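Long-range contacts in hypothetical protein BACOVA_04980 (Bacteroides ovatus, PDB 3UFI), which is a putative cell-adhesion protein of the fimbrillin family that probably serves as a building block of pili in a gut bacterium: residues Ala36-Asp41 / Tyr68-Gly73; Gly45-Ala50 / Thr62-Gln67; Ala50-Ala55 / Glu95-Ala100. All coordinates share one frame; numbering follows the deposited sequence.

Interaction 1: residues Ala36-Asp41 / Tyr68-Gly73; sequences AAWGSD and YRNETG
Trp38 packs its CB against the amide carbon CG of Asn70 at 3.7 Å, with the ring and amide planes 27° apart. The indole goes inward: its NE1 is hydrogen-bonded to Gly19 O, and Phe76 and Phe155 meet the ring in edge-to-face contacts. Water joins the backbone of Trp38 to the other segment: one molecule bridges Trp38 N, whose N-H it accepts, and Gly73 O, and a second links Trp38 O with Asn70 OD1. Asn70 ND2 turns back on its own segment and donates to Gly73 O over 2.6 Å, a bond that should hold the amide's rotation, though the donor stands above the carbonyl plane. At Gly39 and Ser40 the contact passes to backbone oxygens, and Ser40 O lies over one face of the Arg69 guanidinium, 3.3 Å from NH2 at an angle too poor for a hydrogen bond. Asp41 supplies the salt bridge: its OD1 receives Arg69 NE at 2.6 Å through the anti lone pair, close to the guanidinium plane, with an N-H...O angle of 162°. Arg69 CG stands opposite the backbone N (chi1 -177°), and the chain runs extended to NE, carrying the group to the carboxylate. A methionine in place of Arg69 would probably leave Asp41 without this mate and Ser40 O without the flat group facing it. Arg43 also pairs with Asp41 OD1, while Glu71 makes a long ion pair with Arg69 NH1. The chemistry thus passes from an anchored indole through water bridges to a surface charge network, whose carboxylates would probably offset part of the charge of Arg69.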
# COMPACT_ATOMS: atom_id res chain seq x y z
N ALA A 36 10.00 7.08 -9.87
CA ALA A 36 9.28 7.36 -11.11
C ALA A 36 8.00 6.52 -11.24
O ALA A 36 7.40 6.50 -12.31
CB ALA A 36 10.21 7.15 -12.30
N ALA A 37 7.51 5.92 -10.13
CA ALA A 37 6.31 5.09 -10.07
C ALA A 37 5.16 5.73 -9.24
O ALA A 37 4.33 5.00 -8.69
CB ALA A 37 6.66 3.74 -9.46
N TRP A 38 5.13 7.07 -9.12
CA TRP A 38 4.04 7.76 -8.42
C TRP A 38 2.98 8.13 -9.44
O TRP A 38 3.33 8.44 -10.58
CB TRP A 38 4.55 9.06 -7.73
CG TRP A 38 5.46 8.85 -6.55
CD1 TRP A 38 6.81 8.95 -6.55
CD2 TRP A 38 5.07 8.53 -5.21
NE1 TRP A 38 7.30 8.70 -5.28
CE2 TRP A 38 6.24 8.48 -4.43
CE3 TRP A 38 3.83 8.30 -4.58
CZ2 TRP A 38 6.22 8.20 -3.06
CZ3 TRP A 38 3.80 8.06 -3.21
CH2 TRP A 38 4.99 7.99 -2.47
N GLY A 39 1.72 8.17 -9.02
CA GLY A 39 0.63 8.69 -9.84
C GLY A 39 0.72 10.21 -9.79
O GLY A 39 1.18 10.77 -8.79
N SER A 40 0.28 10.88 -10.86
CA SER A 40 0.35 12.34 -10.99
C SER A 40 -0.32 13.17 -9.86
O SER A 40 0.10 14.30 -9.61
CB SER A 40 -0.24 12.77 -12.33
OG SER A 40 -0.06 14.17 -12.52
N ASP A 41 -1.36 12.66 -9.21
CA ASP A 41 -2.00 13.48 -8.17
C ASP A 41 -1.83 12.84 -6.77
O ASP A 41 -2.60 13.14 -5.87
CB ASP A 41 -3.50 13.63 -8.53
CG ASP A 41 -4.33 14.57 -7.66
OD1 ASP A 41 -3.89 15.73 -7.44
OD2 ASP A 41 -5.42 14.15 -7.19
N TYR A 68 1.21 16.94 1.04
CA TYR A 68 2.10 17.20 -0.10
C TYR A 68 1.53 16.43 -1.30
O TYR A 68 0.93 15.37 -1.12
CB TYR A 68 3.57 16.79 0.18
CG TYR A 68 4.32 17.77 1.06
CD1 TYR A 68 4.07 17.85 2.43
CD2 TYR A 68 5.28 18.62 0.52
CE1 TYR A 68 4.75 18.75 3.24
CE2 TYR A 68 5.95 19.55 1.32
CZ TYR A 68 5.68 19.62 2.68
OH TYR A 68 6.38 20.48 3.46
N ARG A 69 1.65 16.99 -2.50
CA ARG A 69 1.17 16.36 -3.72
C ARG A 69 2.36 16.05 -4.63
O ARG A 69 3.27 16.86 -4.73
CB ARG A 69 0.17 17.30 -4.43
CG ARG A 69 -0.46 16.72 -5.68
CD ARG A 69 -1.34 17.75 -6.35
NE ARG A 69 -1.80 17.31 -7.66
CZ ARG A 69 -1.15 17.51 -8.80
NH1 ARG A 69 0.04 18.12 -8.80
NH2 ARG A 69 -1.66 17.08 -9.95
N ASN A 70 2.31 14.92 -5.35
CA ASN A 70 3.34 14.59 -6.32
C ASN A 70 3.25 15.56 -7.50
O ASN A 70 2.19 15.66 -8.11
CB ASN A 70 3.20 13.13 -6.78
CG ASN A 70 4.23 12.74 -7.80
OD1 ASN A 70 3.92 12.51 -8.97
ND2 ASN A 70 5.48 12.74 -7.41
N GLU A 71 4.31 16.34 -7.75
CA GLU A 71 4.38 17.30 -8.85
C GLU A 71 4.73 16.54 -10.13
O GLU A 71 3.92 16.45 -11.04
CB GLU A 71 5.40 18.41 -8.52
CG GLU A 71 5.43 19.55 -9.54
CD GLU A 71 4.35 20.62 -9.45
OE1 GLU A 71 3.19 20.29 -9.11
OE2 GLU A 71 4.67 21.79 -9.76
N THR A 72 5.92 15.93 -10.15
CA THR A 72 6.41 15.09 -11.26
C THR A 72 7.57 14.24 -10.74
O THR A 72 8.43 14.73 -10.01
CB THR A 72 6.79 15.94 -12.50
OG1 THR A 72 7.11 15.06 -13.57
CG2 THR A 72 7.93 16.94 -12.23
N GLY A 73 7.58 12.97 -11.12
CA GLY A 73 8.61 12.04 -10.69
C GLY A 73 8.39 11.76 -9.23
O GLY A 73 7.27 11.52 -8.83
O HOH W 1 4.37 11.15 -11.50
O HOH W 2 6.48 9.35 -10.75

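Interaction 2: residues Gly45-Ala50 / Thr62-Gln67; sequences GVTVEA and TYINIQ
Val48 lays its CG2 methyl against CB of Tyr63 at 3.6 Å, the two side chains running side by side in the same direction. CG2 lies opposite the carbonyl carbon of Val48 (chi1 176° for CG1), a setting that brings this methyl beside the tyrosine while the phenol continues away from the strand. Alongside this contact, Val48 N donates to Tyr63 O over 2.8 Å in a nearly straight bond of 173°. Tyr63 is the centre of an inverse gamma turn, and the chain after it has yet to settle into a regular strand. Thr47 deals with the irregular part: its OG1 accepts Asn65 N at 3.0 Å, so a side chain takes up an N-H that is badly angled for a hydrogen bond to Val46 O. Val46 and Ile66 then form a hydrogen-bonded antiparallel pair, Val46 N to Ile66 O at 2.9 Å and Ile66 N to Val46 O at 3.0 Å. Because Asn65 and Ile66 both face Val46, the pairing contains a G1 beta bulge. Gly45 leaves room here, since a CB on it would collide with Asn65 OD1, the oxygen that Tyr101 OH binds. The contact therefore brings the chain leaving helix 59-62 into register as strand 66-72 begins along strand 43-51, whose other neighbour is strand 95-102; Val46 and Val48 also touch Leu98 of that strand.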
# COMPACT_ATOMS: atom_id res chain seq x y z
N GLY A 45 1.17 12.47 3.61
CA GLY A 45 1.11 13.24 4.84
C GLY A 45 2.47 13.19 5.48
O GLY A 45 3.03 12.11 5.61
N VAL A 46 3.05 14.35 5.82
CA VAL A 46 4.41 14.49 6.39
C VAL A 46 4.33 15.05 7.83
O VAL A 46 3.66 16.06 8.09
CB VAL A 46 5.34 15.36 5.48
CG1 VAL A 46 6.73 15.55 6.10
CG2 VAL A 46 5.46 14.74 4.08
N THR A 47 4.97 14.34 8.77
CA THR A 47 4.98 14.70 10.17
C THR A 47 6.43 14.88 10.67
O THR A 47 7.27 14.01 10.43
CB THR A 47 4.25 13.61 10.98
OG1 THR A 47 2.93 13.47 10.48
CG2 THR A 47 4.19 13.90 12.48
N VAL A 48 6.67 15.97 11.42
CA VAL A 48 7.93 16.22 12.12
C VAL A 48 7.79 15.51 13.46
O VAL A 48 6.99 15.92 14.30
CB VAL A 48 8.28 17.72 12.25
CG1 VAL A 48 9.55 17.90 13.06
CG2 VAL A 48 8.42 18.35 10.87
N GLU A 49 8.46 14.36 13.57
CA GLU A 49 8.40 13.45 14.72
C GLU A 49 9.22 13.99 15.88
O GLU A 49 8.70 14.16 16.98
CB GLU A 49 8.87 12.03 14.31
CG GLU A 49 9.14 11.12 15.50
CD GLU A 49 9.46 9.67 15.19
OE1 GLU A 49 8.75 9.06 14.37
OE2 GLU A 49 10.39 9.12 15.84
N ALA A 50 10.50 14.25 15.63
CA ALA A 50 11.46 14.70 16.62
C ALA A 50 12.35 15.79 16.08
O ALA A 50 12.71 15.79 14.90
CB ALA A 50 12.32 13.53 17.10
N THR A 62 3.15 21.63 15.25
CA THR A 62 2.45 22.25 14.10
C THR A 62 2.48 21.35 12.86
O THR A 62 1.47 21.22 12.16
CB THR A 62 3.11 23.61 13.76
OG1 THR A 62 3.13 24.43 14.92
CG2 THR A 62 2.41 24.37 12.61
N TYR A 63 3.66 20.79 12.57
CA TYR A 63 3.94 20.03 11.37
C TYR A 63 3.62 18.56 11.56
O TYR A 63 4.50 17.69 11.66
CB TYR A 63 5.37 20.29 10.92
CG TYR A 63 5.68 21.76 10.72
CD1 TYR A 63 4.83 22.58 9.97
CD2 TYR A 63 6.86 22.32 11.21
CE1 TYR A 63 5.14 23.92 9.72
CE2 TYR A 63 7.19 23.66 10.96
CZ TYR A 63 6.33 24.45 10.21
OH TYR A 63 6.64 25.77 9.96
N ILE A 64 2.31 18.30 11.61
CA ILE A 64 1.73 16.97 11.76
C ILE A 64 0.79 16.73 10.57
O ILE A 64 -0.05 17.58 10.32
CB ILE A 64 1.00 16.85 13.12
CG1 ILE A 64 1.95 17.09 14.30
CG2 ILE A 64 0.26 15.50 13.24
CD1 ILE A 64 1.22 17.37 15.65
N ASN A 65 0.94 15.60 9.85
CA ASN A 65 0.05 15.24 8.75
C ASN A 65 -0.14 16.41 7.75
O ASN A 65 -1.26 16.78 7.40
CB ASN A 65 -1.33 14.80 9.33
CG ASN A 65 -2.21 14.06 8.38
OD1 ASN A 65 -1.77 13.15 7.68
ND2 ASN A 65 -3.49 14.40 8.36
N ILE A 66 0.96 16.99 7.28
CA ILE A 66 0.93 18.09 6.32
C ILE A 66 0.81 17.45 4.96
O ILE A 66 1.63 16.61 4.63
CB ILE A 66 2.17 19.03 6.46
CG1 ILE A 66 2.31 19.59 7.91
CG2 ILE A 66 2.15 20.16 5.40
CD1 ILE A 66 1.08 20.40 8.51
N GLN A 67 -0.19 17.85 4.16
CA GLN A 67 -0.39 17.26 2.84
C GLN A 67 0.57 17.83 1.80
O GLN A 67 0.70 19.04 1.69
CB GLN A 67 -1.85 17.44 2.37
CG GLN A 67 -2.16 16.57 1.14
CD GLN A 67 -3.51 16.79 0.54
OE1 GLN A 67 -3.93 16.06 -0.33
NE2 GLN A 67 -4.22 17.81 0.97

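Interaction 3: residues Ala50-Ala55 / Glu95-Ala100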
# COMPACT_ATOMS: atom_id res chain seq x y z
N ALA A 50 10.50 14.25 15.63
CA ALA A 50 11.46 14.70 16.62
C ALA A 50 12.35 15.79 16.08
O ALA A 50 12.71 15.79 14.90
CB ALA A 50 12.32 13.53 17.10
N ASP A 51 12.68 16.73 16.98
CA ASP A 51 13.60 17.85 16.88
C ASP A 51 14.66 17.52 17.91
O ASP A 51 14.37 17.52 19.11
CB ASP A 51 12.84 19.17 17.16
CG ASP A 51 13.64 20.47 17.12
OD1 ASP A 51 14.88 20.41 17.27
OD2 ASP A 51 13.02 21.54 16.94
N GLU A 52 15.86 17.11 17.45
CA GLU A 52 16.94 16.66 18.33
C GLU A 52 17.52 17.80 19.20
O GLU A 52 18.06 17.51 20.27
CB GLU A 52 18.05 15.96 17.53
CG GLU A 52 17.91 14.45 17.48
CD GLU A 52 16.69 13.88 16.78
OE1 GLU A 52 16.59 14.01 15.54
OE2 GLU A 52 15.85 13.25 17.47
N ASP A 53 17.37 19.07 18.77
CA ASP A 53 17.88 20.22 19.53
C ASP A 53 16.87 20.68 20.61
O ASP A 53 17.27 20.90 21.75
CB ASP A 53 18.25 21.38 18.59
CG ASP A 53 19.66 21.31 18.01
OD1 ASP A 53 20.28 20.22 18.06
OD2 ASP A 53 20.13 22.35 17.49
N ASN A 54 15.57 20.81 20.25
CA ASN A 54 14.51 21.22 21.18
C ASN A 54 13.53 20.06 21.39
O ASN A 54 12.81 19.67 20.46
CB ASN A 54 13.78 22.48 20.68
CG ASN A 54 14.67 23.62 20.23
OD1 ASN A 54 15.23 24.37 21.05
ND2 ASN A 54 14.80 23.79 18.92
N ALA A 55 13.51 19.49 22.61
CA ALA A 55 12.66 18.34 22.98
C ALA A 55 11.15 18.69 23.02
O ALA A 55 10.32 17.78 22.86
CB ALA A 55 13.10 17.79 24.33
N GLU A 95 19.35 18.19 13.84
CA GLU A 95 18.73 17.10 13.08
C GLU A 95 17.29 16.90 13.50
O GLU A 95 16.91 17.23 14.62
CB GLU A 95 19.50 15.79 13.27
CG GLU A 95 20.94 15.86 12.80
CD GLU A 95 21.67 14.54 12.70
OE1 GLU A 95 21.34 13.60 13.47
OE2 GLU A 95 22.58 14.44 11.85
N PHE A 96 16.49 16.36 12.58
CA PHE A 96 15.08 16.06 12.78
C PHE A 96 14.77 14.69 12.28
O PHE A 96 15.47 14.18 11.40
CB PHE A 96 14.19 17.08 12.06
CG PHE A 96 14.37 18.52 12.49
CD1 PHE A 96 15.41 19.29 11.98
CD2 PHE A 96 13.48 19.11 13.38
CE1 PHE A 96 15.57 20.62 12.39
CE2 PHE A 96 13.63 20.44 13.77
CZ PHE A 96 14.67 21.18 13.27
N THR A 97 13.73 14.08 12.84
CA THR A 97 13.16 12.83 12.39
C THR A 97 11.80 13.17 11.80
O THR A 97 11.01 13.86 12.44
CB THR A 97 13.08 11.78 13.48
OG1 THR A 97 14.39 11.51 13.96
CG2 THR A 97 12.44 10.48 12.98
N LEU A 98 11.56 12.72 10.57
CA LEU A 98 10.28 12.96 9.89
C LEU A 98 9.71 11.66 9.42
O LEU A 98 10.45 10.78 9.00
CB LEU A 98 10.47 13.89 8.66
CG LEU A 98 10.35 15.41 8.87
CD1 LEU A 98 11.51 15.97 9.71
CD2 LEU A 98 10.33 16.12 7.52
N ASN A 99 8.38 11.53 9.47
CA ASN A 99 7.63 10.36 9.01
C ASN A 99 6.75 10.76 7.87
O ASN A 99 6.32 11.92 7.83
CB ASN A 99 6.73 9.77 10.11
CG ASN A 99 7.41 9.36 11.38
OD1 ASN A 99 8.45 8.70 11.38
ND2 ASN A 99 6.80 9.71 12.49
N ALA A 100 6.43 9.85 6.97
CA ALA A 100 5.51 10.17 5.90
C ALA A 100 4.70 8.94 5.54
O ALA A 100 5.14 7.83 5.81
CB ALA A 100 6.26 10.72 4.68
O HOH W 3 16.98 20.03 15.70
O HOH W 4 17.64 12.30 13.38
O HOH W 5 20.61 17.69 16.54
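Glu52, Glu95 and Ala50 bury the most surface in this contact, and they show how an antiparallel pair is finished where one strand turns away. Ala50 and Thr97 form a hydrogen-bonded pair: Thr97 N donates to Ala50 O over 2.9 Å, Ala50 N returns a longer bond to Thr97 O, and the two CB atoms meet at 4.1 Å on the same face of the sheet. One step beyond the regular ladder, Glu52 N donates to Glu95 O at 3.0 Å, the carbonyl pointing almost straight at the nitrogen. The side chain of Glu52 bends at chi2 (64°) and curls back over this junction, bringing OE1 to 3.4 Å from Glu95 O, two acceptors side by side; a water donates to OE1 and reaches Phe96 O and Thr97 OG1 more weakly. Glu95 extends beyond CG instead, and the carboxylates of the two glutamates stay separate, a like-charged pair that would probably disfavour closer approach. On the other face, Asp51 and Phe96 lie side by side and point the same way, with CE2 of the ring 3.4 Å from Asp51 CG and the carboxylate plane turned 49° from the ring. That carboxylate also organises the turn that follows. Asp51 OD1 accepts Asn54 N at 3.1 Å, from well above the carboxylate plane, and a water donating to both OD1 and Glu95 O ties the turn back to the neighbouring strand. Acceptance by an aspartate of the backbone N-H three residues on is an Asx motif. At the start of the contact, Glu49 and Ala50 both face Thr97, a classic beta bulge, so this end of strand 43-51 in the fimbrillin-like protein is a bulged antiparallel ladder that runs into an Asx motif.

From the N terminus, the loop after strand 30-34 supplies the first partner of interaction 1, and its return at 68-73 closes a loop that holds interaction 2 wholly within it. Interaction 2 closes the shorter excursion through helix 59-62, bringing strand 66-72 onto strand 43-51. Interaction 3 starts inside both loops, at 50-55, and ends beyond them at 95-100, so it crosses each. Ala50 is common to interactions 2 and 3, and strand 43-51 is the middle member between 66-72 and 95-102. Tyr68 packs on Val46 between interactions 1 and 2, whereas interactions 1 and 3 do not touch, their nearest atoms being about 7 Å apart.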